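Local coordinates for protein lactaldehyde dehydrogenase (Escherichia coli, PDB 2IMP) that oxidises L-lactaldehyde from L-fucose and L-rhamnose breakdown irreversibly to L-lactate with NAD(+), and also acts on glycolaldehyde, at residues A69-R80 and T108-A119. Residues are numbered along the deposited sequence; the frame is centred on the assembly and turned at random.
Sequences ASWLRKISAGIR and TADYIDYMAEWA. With SO4 (sulfate ion), chain C.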
ATOM      1  N   ALA A  69      13.957  -6.698 -16.367  1.00 10.24           N
ATOM      2  CA  ALA A  69      14.731  -5.610 -15.799  1.00 10.96           C
ATOM      3  C   ALA A  69      16.187  -5.664 -16.313  1.00 12.00           C
ATOM      4  O   ALA A  69      16.791  -4.640 -16.646  1.00 11.74           O
ATOM      5  CB  ALA A  69      14.716  -5.698 -14.280  1.00 10.25           C
ATOM      6  N   SER A  70      16.730  -6.876 -16.363  1.00 13.73           N
ATOM      7  CA  SER A  70      18.082  -7.071 -16.860  1.00 16.30           C
ATOM      8  C   SER A  70      18.221  -6.520 -18.300  1.00 14.68           C
ATOM      9  O   SER A  70      19.203  -5.863 -18.637  1.00 15.38           O
ATOM     10  CB  SER A  70      18.440  -8.559 -16.823  1.00 17.83           C
ATOM     11  OG  SER A  70      19.790  -8.762 -17.191  1.00 22.95           O
ATOM     12  N   TRP A  71      17.215  -6.792 -19.127  1.00 14.92           N
ATOM     13  CA  TRP A  71      17.208  -6.279 -20.489  1.00 13.99           C
ATOM     14  C   TRP A  71      17.189  -4.737 -20.515  1.00 14.53           C
ATOM     15  O   TRP A  71      17.904  -4.108 -21.302  1.00 12.53           O
ATOM     16  CB  TRP A  71      16.000  -6.821 -21.267  1.00 14.62           C
ATOM     17  CG  TRP A  71      16.211  -8.213 -21.787  1.00 15.35           C
ATOM     18  CD1 TRP A  71      15.524  -9.342 -21.436  1.00 14.99           C
ATOM     19  CD2 TRP A  71      17.194  -8.624 -22.742  1.00 14.95           C
ATOM     20  NE1 TRP A  71      16.021 -10.430 -22.116  1.00 13.93           N
ATOM     21  CE2 TRP A  71      17.046 -10.017 -22.922  1.00 15.73           C
ATOM     22  CE3 TRP A  71      18.188  -7.946 -23.461  1.00 15.98           C
ATOM     23  CZ2 TRP A  71      17.858 -10.746 -23.796  1.00 16.78           C
ATOM     24  CZ3 TRP A  71      18.995  -8.673 -24.329  1.00 15.81           C
ATOM     25  CH2 TRP A  71      18.824 -10.059 -24.489  1.00 16.30           C
ATOM     26  N   LEU A  72      16.369  -4.153 -19.642  1.00 11.58           N
ATOM     27  CA  LEU A  72      16.288  -2.702 -19.542  1.00 11.57           C
ATOM     28  C   LEU A  72      17.630  -2.081 -19.117  1.00 10.86           C
ATOM     29  O   LEU A  72      18.041  -1.055 -19.644  1.00 12.14           O
ATOM     30  CB  LEU A  72      15.191  -2.289 -18.553  1.00  9.19           C
ATOM     31  CG  LEU A  72      13.734  -2.491 -18.979  1.00  9.10           C
ATOM     32  CD1 LEU A  72      12.813  -2.105 -17.824  1.00  9.31           C
ATOM     33  CD2 LEU A  72      13.431  -1.635 -20.208  1.00  7.47           C
ATOM     34  N   ARG A  73      18.305  -2.720 -18.168  1.00 11.29           N
ATOM     35  CA  ARG A  73      19.609  -2.230 -17.723  1.00 11.70           C
ATOM     36  C   ARG A  73      20.668  -2.250 -18.841  1.00 11.77           C
ATOM     37  O   ARG A  73      21.554  -1.401 -18.881  1.00 12.60           O
ATOM     38  CB  ARG A  73      20.101  -3.041 -16.522  1.00 13.32           C
ATOM     39  CG  ARG A  73      19.484  -2.574 -15.222  1.00 19.06           C
ATOM     40  CD  ARG A  73      19.605  -3.592 -14.109  1.00 23.39           C
ATOM     41  NE  ARG A  73      18.912  -3.098 -12.923  1.00 29.59           N
ATOM     42  CZ  ARG A  73      18.384  -3.869 -11.976  1.00 31.53           C
ATOM     43  NH1 ARG A  73      18.466  -5.194 -12.063  1.00 30.47           N
ATOM     44  NH2 ARG A  73      17.763  -3.307 -10.943  1.00 29.34           N
ATOM     45  N   LYS A  74      20.566  -3.230 -19.732  1.00 11.76           N
ATOM     46  CA  LYS A  74      21.483  -3.299 -20.856  1.00 12.83           C
ATOM     47  C   LYS A  74      21.264  -2.111 -21.792  1.00 13.75           C
ATOM     48  O   LYS A  74      22.212  -1.571 -22.362  1.00 14.23           O
ATOM     49  CB  LYS A  74      21.291  -4.604 -21.631  1.00 13.19           C
ATOM     50  CG  LYS A  74      21.750  -5.826 -20.862  1.00 17.24           C
ATOM     51  CD  LYS A  74      21.490  -7.102 -21.628  1.00 20.62           C
ATOM     52  CE  LYS A  74      21.956  -8.306 -20.826  1.00 23.67           C
ATOM     53  NZ  LYS A  74      21.618  -9.580 -21.530  1.00 31.00           N
ATOM     54  N   ILE A  75      20.001  -1.711 -21.935  1.00 13.46           N
ATOM     55  CA  ILE A  75      19.682  -0.572 -22.776  1.00 13.38           C
ATOM     56  C   ILE A  75      20.212   0.754 -22.188  1.00 12.64           C
ATOM     57  O   ILE A  75      20.814   1.556 -22.895  1.00 13.35           O
ATOM     58  CB  ILE A  75      18.157  -0.456 -23.017  1.00 13.17           C
ATOM     59  CG1 ILE A  75      17.677  -1.654 -23.837  1.00 11.28           C
ATOM     60  CG2 ILE A  75      17.842   0.853 -23.744  1.00 12.23           C
ATOM     61  CD1 ILE A  75      16.174  -1.750 -23.987  1.00  9.15           C
ATOM     62  N   SER A  76      19.988   0.969 -20.894  1.00 12.33           N
ATOM     63  CA  SER A  76      20.489   2.181 -20.269  1.00 13.19           C
ATOM     64  C   SER A  76      22.018   2.260 -20.369  1.00 13.49           C
ATOM     65  O   SER A  76      22.576   3.322 -20.630  1.00 15.71           O
ATOM     66  CB  SER A  76      20.068   2.253 -18.796  1.00 13.45           C
ATOM     67  OG  SER A  76      20.691   1.234 -18.037  1.00 21.05           O
ATOM     68  N   ALA A  77      22.678   1.124 -20.157  1.00 13.47           N
ATOM     69  CA  ALA A  77      24.127   1.073 -20.268  1.00 15.51           C
ATOM     70  C   ALA A  77      24.591   1.413 -21.702  1.00 15.13           C
ATOM     71  O   ALA A  77      25.625   2.045 -21.898  1.00 16.02           O
ATOM     72  CB  ALA A  77      24.637  -0.308 -19.866  1.00 15.58           C
ATOM     73  N   GLY A  78      23.799   0.992 -22.686  1.00 14.91           N
ATOM     74  CA  GLY A  78      24.125   1.283 -24.071  1.00 14.30           C
ATOM     75  C   GLY A  78      23.984   2.776 -24.321  1.00 16.05           C
ATOM     76  O   GLY A  78      24.774   3.377 -25.056  1.00 15.03           O
ATOM     77  N   ILE A  79      22.970   3.381 -23.702  1.00 13.38           N
ATOM     78  CA  ILE A  79      22.745   4.814 -23.837  1.00 13.39           C
ATOM     79  C   ILE A  79      23.903   5.665 -23.256  1.00 15.02           C
ATOM     80  O   ILE A  79      24.372   6.613 -23.897  1.00 14.56           O
ATOM     81  CB  ILE A  79      21.421   5.231 -23.150  1.00 13.18           C
ATOM     82  CG1 ILE A  79      20.232   4.678 -23.945  1.00 11.65           C
ATOM     83  CG2 ILE A  79      21.361   6.754 -23.004  1.00 10.40           C
ATOM     84  CD1 ILE A  79      18.878   4.888 -23.268  1.00 11.17           C
ATOM     85  N   ARG A  80      24.352   5.320 -22.051  1.00 14.39           N
ATOM     86  CA  ARG A  80      25.457   6.050 -21.445  1.00 16.93           C
ATOM     87  C   ARG A  80      26.743   5.974 -22.303  1.00 18.86           C
ATOM     88  O   ARG A  80      27.494   6.942 -22.398  1.00 19.95           O
ATOM     89  CB  ARG A  80      25.738   5.525 -20.032  1.00 17.43           C
ATOM     90  CG  ARG A  80      24.591   5.755 -19.053  1.00 18.64           C
ATOM     91  CD  ARG A  80      25.011   5.507 -17.603  1.00 17.80           C
ATOM     92  NE  ARG A  80      23.896   5.716 -16.680  1.00 17.74           N
ATOM     93  CZ  ARG A  80      23.048   4.766 -16.296  1.00 18.48           C
ATOM     94  NH1 ARG A  80      23.192   3.523 -16.743  1.00 18.30           N
ATOM     95  NH2 ARG A  80      22.042   5.065 -15.481  1.00 18.80           N
ATOM     96  N   THR A 108      17.566  10.133 -18.866  1.00 12.86           N
ATOM     97  CA  THR A 108      16.865   9.036 -19.508  1.00 13.09           C
ATOM     98  C   THR A 108      17.434   7.659 -19.087  1.00 12.91           C
ATOM     99  O   THR A 108      16.684   6.723 -18.801  1.00 13.15           O
ATOM    100  CB  THR A 108      16.922   9.182 -21.047  1.00 13.06           C
ATOM    101  OG1 THR A 108      16.239  10.380 -21.425  1.00 14.16           O
ATOM    102  CG2 THR A 108      16.253   8.004 -21.736  1.00 10.80           C
ATOM    103  N   ALA A 109      18.761   7.567 -19.045  1.00 12.54           N
ATOM    104  CA  ALA A 109      19.421   6.343 -18.621  1.00 12.04           C
ATOM    105  C   ALA A 109      19.113   6.033 -17.145  1.00 11.18           C
ATOM    106  O   ALA A 109      18.818   4.892 -16.794  1.00 12.02           O
ATOM    107  CB  ALA A 109      20.936   6.456 -18.825  1.00 10.25           C
ATOM    108  N   ASP A 110      19.193   7.053 -16.294  1.00 10.85           N
ATOM    109  CA  ASP A 110      18.874   6.857 -14.885  1.00 13.03           C
ATOM    110  C   ASP A 110      17.393   6.467 -14.691  1.00 11.00           C
ATOM    111  O   ASP A 110      17.061   5.631 -13.856  1.00 12.88           O
ATOM    112  CB  ASP A 110      19.174   8.120 -14.069  1.00 13.87           C
ATOM    113  CG  ASP A 110      20.650   8.470 -14.048  1.00 15.34           C
ATOM    114  OD1 ASP A 110      21.492   7.558 -14.178  1.00 14.13           O
ATOM    115  OD2 ASP A 110      20.967   9.663 -13.886  1.00 18.21           O
ATOM    116  N   TYR A 111      16.523   7.078 -15.488  1.00 10.76           N
ATOM    117  CA  TYR A 111      15.098   6.773 -15.425  1.00  9.83           C
ATOM    118  C   TYR A 111      14.819   5.291 -15.746  1.00  9.66           C
ATOM    119  O   TYR A 111      14.058   4.625 -15.046  1.00  8.39           O
ATOM    120  CB  TYR A 111      14.335   7.678 -16.394  1.00  9.26           C
ATOM    121  CG  TYR A 111      12.829   7.594 -16.284  1.00 10.46           C
ATOM    122  CD1 TYR A 111      12.119   6.595 -16.939  1.00 10.19           C
ATOM    123  CD2 TYR A 111      12.113   8.544 -15.554  1.00 11.31           C
ATOM    124  CE1 TYR A 111      10.731   6.542 -16.880  1.00 11.94           C
ATOM    125  CE2 TYR A 111      10.724   8.500 -15.489  1.00 12.26           C
ATOM    126  CZ  TYR A 111      10.040   7.499 -16.158  1.00 10.62           C
ATOM    127  OH  TYR A 111       8.670   7.468 -16.122  1.00 11.43           O
ATOM    128  N   ILE A 112      15.451   4.795 -16.808  1.00  8.59           N
ATOM    129  CA  ILE A 112      15.297   3.394 -17.189  1.00  8.80           C
ATOM    130  C   ILE A 112      15.759   2.451 -16.054  1.00  8.83           C
ATOM    131  O   ILE A 112      15.067   1.502 -15.710  1.00  8.16           O
ATOM    132  CB  ILE A 112      16.084   3.079 -18.493  1.00  6.52           C
ATOM    133  CG1 ILE A 112      15.461   3.854 -19.667  1.00  9.38           C
ATOM    134  CG2 ILE A 112      16.084   1.576 -18.761  1.00  7.17           C
ATOM    135  CD1 ILE A 112      16.154   3.661 -21.018  1.00  9.38           C
ATOM    136  N   ASP A 113      16.931   2.733 -15.490  1.00  9.93           N
ATOM    137  CA  ASP A 113      17.433   1.944 -14.374  1.00 12.04           C
ATOM    138  C   ASP A 113      16.450   1.982 -13.187  1.00 11.11           C
ATOM    139  O   ASP A 113      16.163   0.956 -12.574  1.00 12.05           O
ATOM    140  CB  ASP A 113      18.797   2.464 -13.901  1.00 10.54           C
ATOM    141  CG  ASP A 113      19.940   2.033 -14.809  1.00 15.30           C
ATOM    142  OD1 ASP A 113      19.790   1.027 -15.538  1.00 14.04           O
ATOM    143  OD2 ASP A 113      21.000   2.695 -14.778  1.00 16.03           O
ATOM    144  N   TYR A 114      15.964   3.183 -12.878  1.00 10.69           N
ATOM    145  CA  TYR A 114      14.991   3.352 -11.805  1.00 11.55           C
ATOM    146  C   TYR A 114      13.746   2.471 -12.037  1.00 10.58           C
ATOM    147  O   TYR A 114      13.315   1.740 -11.143  1.00 12.15           O
ATOM    148  CB  TYR A 114      14.573   4.826 -11.686  1.00 10.03           C
ATOM    149  CG  TYR A 114      13.311   5.039 -10.877  1.00 11.39           C
ATOM    150  CD1 TYR A 114      13.318   4.958  -9.483  1.00 12.65           C
ATOM    151  CD2 TYR A 114      12.092   5.248 -11.516  1.00 10.48           C
ATOM    152  CE1 TYR A 114      12.126   5.072  -8.748  1.00 12.45           C
ATOM    153  CE2 TYR A 114      10.906   5.358 -10.800  1.00 13.98           C
ATOM    154  CZ  TYR A 114      10.927   5.267  -9.424  1.00 13.95           C
ATOM    155  OH  TYR A 114       9.736   5.341  -8.745  1.00 15.13           O
ATOM    156  N   MET A 115      13.194   2.539 -13.246  1.00 10.02           N
ATOM    157  CA  MET A 115      12.033   1.724 -13.585  1.00 10.16           C
ATOM    158  C   MET A 115      12.307   0.206 -13.507  1.00  9.85           C
ATOM    159  O   MET A 115      11.468  -0.560 -13.031  1.00  9.68           O
ATOM    160  CB  MET A 115      11.523   2.086 -14.981  1.00 12.16           C
ATOM    161  CG  MET A 115      10.690   3.364 -15.017  1.00 11.33           C
ATOM    162  SD  MET A 115       9.130   3.197 -14.096  1.00 15.19           S
ATOM    163  CE  MET A 115       8.675   4.894 -13.877  1.00 15.75           C
ATOM    164  N   ALA A 116      13.488  -0.213 -13.959  1.00  8.36           N
ATOM    165  CA  ALA A 116      13.848  -1.626 -13.904  1.00  9.36           C
ATOM    166  C   ALA A 116      13.806  -2.177 -12.458  1.00  9.87           C
ATOM    167  O   ALA A 116      13.588  -3.365 -12.237  1.00 10.70           O
ATOM    168  CB  ALA A 116      15.247  -1.842 -14.501  1.00  9.55           C
ATOM    169  N   GLU A 117      14.010  -1.280 -11.499  1.00 10.09           N
ATOM    170  CA  GLU A 117      14.001  -1.638 -10.088  1.00 11.70           C
ATOM    171  C   GLU A 117      12.609  -2.053  -9.558  1.00 10.34           C
ATOM    172  O   GLU A 117      12.496  -2.579  -8.454  1.00  9.39           O
ATOM    173  CB  GLU A 117      14.547  -0.472  -9.248  1.00 10.68           C
ATOM    174  CG  GLU A 117      15.920  -0.008  -9.697  1.00 11.01           C
ATOM    175  CD  GLU A 117      16.426   1.194  -8.925  1.00 12.41           C
ATOM    176  OE1 GLU A 117      15.603   2.004  -8.447  1.00 12.18           O
ATOM    177  OE2 GLU A 117      17.657   1.341  -8.812  1.00 13.75           O
ATOM    178  N   TRP A 118      11.569  -1.797 -10.348  1.00 10.62           N
ATOM    179  CA  TRP A 118      10.214  -2.182  -9.954  1.00  9.52           C
ATOM    180  C   TRP A 118       9.933  -3.687 -10.126  1.00  8.88           C
ATOM    181  O   TRP A 118       8.952  -4.204  -9.593  1.00  8.66           O
ATOM    182  CB  TRP A 118       9.165  -1.388 -10.754  1.00  8.93           C
ATOM    183  CG  TRP A 118       8.914  -0.004 -10.216  1.00  8.92           C
ATOM    184  CD1 TRP A 118       9.131   1.180 -10.864  1.00  9.78           C
ATOM    185  CD2 TRP A 118       8.432   0.339  -8.905  1.00  9.56           C
ATOM    186  NE1 TRP A 118       8.819   2.237 -10.037  1.00 12.07           N
ATOM    187  CE2 TRP A 118       8.389   1.750  -8.830  1.00  9.66           C
ATOM    188  CE3 TRP A 118       8.037  -0.411  -7.788  1.00 10.02           C
ATOM    189  CZ2 TRP A 118       7.965   2.432  -7.681  1.00  9.42           C
ATOM    190  CZ3 TRP A 118       7.613   0.270  -6.636  1.00 11.06           C
ATOM    191  CH2 TRP A 118       7.582   1.679  -6.597  1.00  8.51           C
ATOM    192  N   ALA A 119      10.816  -4.368 -10.855  1.00  9.51           N
ATOM    193  CA  ALA A 119      10.669  -5.793 -11.151  1.00  9.74           C
ATOM    194  C   ALA A 119      10.086  -6.685 -10.025  1.00 12.14           C
ATOM    195  O   ALA A 119       9.061  -7.337 -10.215  1.00 13.74           O
ATOM    196  CB  ALA A 119      12.010  -6.370 -11.619  1.00  8.77           C
TER
HETATM  197  S   SO4 C 510      21.410  -7.421 -14.229  1.00 71.46           S
HETATM  198  O1  SO4 C 510      21.552  -6.043 -14.739  1.00 71.34           O
HETATM  199  O2  SO4 C 510      20.001  -7.668 -13.863  1.00 72.01           O
HETATM  200  O3  SO4 C 510      21.822  -8.379 -15.272  1.00 72.18           O
HETATM  201  O4  SO4 C 510      22.265  -7.591 -13.039  1.00 72.08           O
HETATM  202  O   HOH W   1      19.303  -0.452 -10.676  1.00 25.83           O
HETATM  203  O   HOH W   2      23.129   8.487 -16.624  1.00 23.76           O
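A109 turns its methyl toward the neighbouring helix, where it lies under one face of the R80 guanidinium, 3.7 Å from A109 CB to R80 CZ. One residue on, D110 meets the edge of that group: R80 NH2 donates to D110 OD1 over 2.9 Å in a nearly straight salt bridge (165°), and a water joins OD1 to R80 NE. I112 is a knob in the hole formed by L72, I75, S76 and I79; its CD1 meets I79 CD1 tip to tip at 3.7 Å, while CG2, anti to the backbone N, reaches L72 CB. D113 divides its carboxylate between two partners. D113 OD2 takes R80 NH2 at 2.7 Å from above the carboxylate plane, with a weak bond from NH1, and D113 OD1 lies 2.7 Å from S76 OG. With an alanine in place of D113, the S76 hydroxyl would probably lose this partner and the R80 guanidinium, held here by D110 and its bridging water, would swing more freely. A116 and A69 bring their CA atoms within 4.5 Å. E117 shares a water with R73, but pairs with R73 and R121, both of a second subunit, whose E117 in turn binds this R73. A119 CB touches A69 CB. The pair illustrates antiparallel helix packing (axes 8.7 Å apart, 168°) in the aldehyde dehydrogenase fold: small residues and one knob inside, a salt-bridge network along the border.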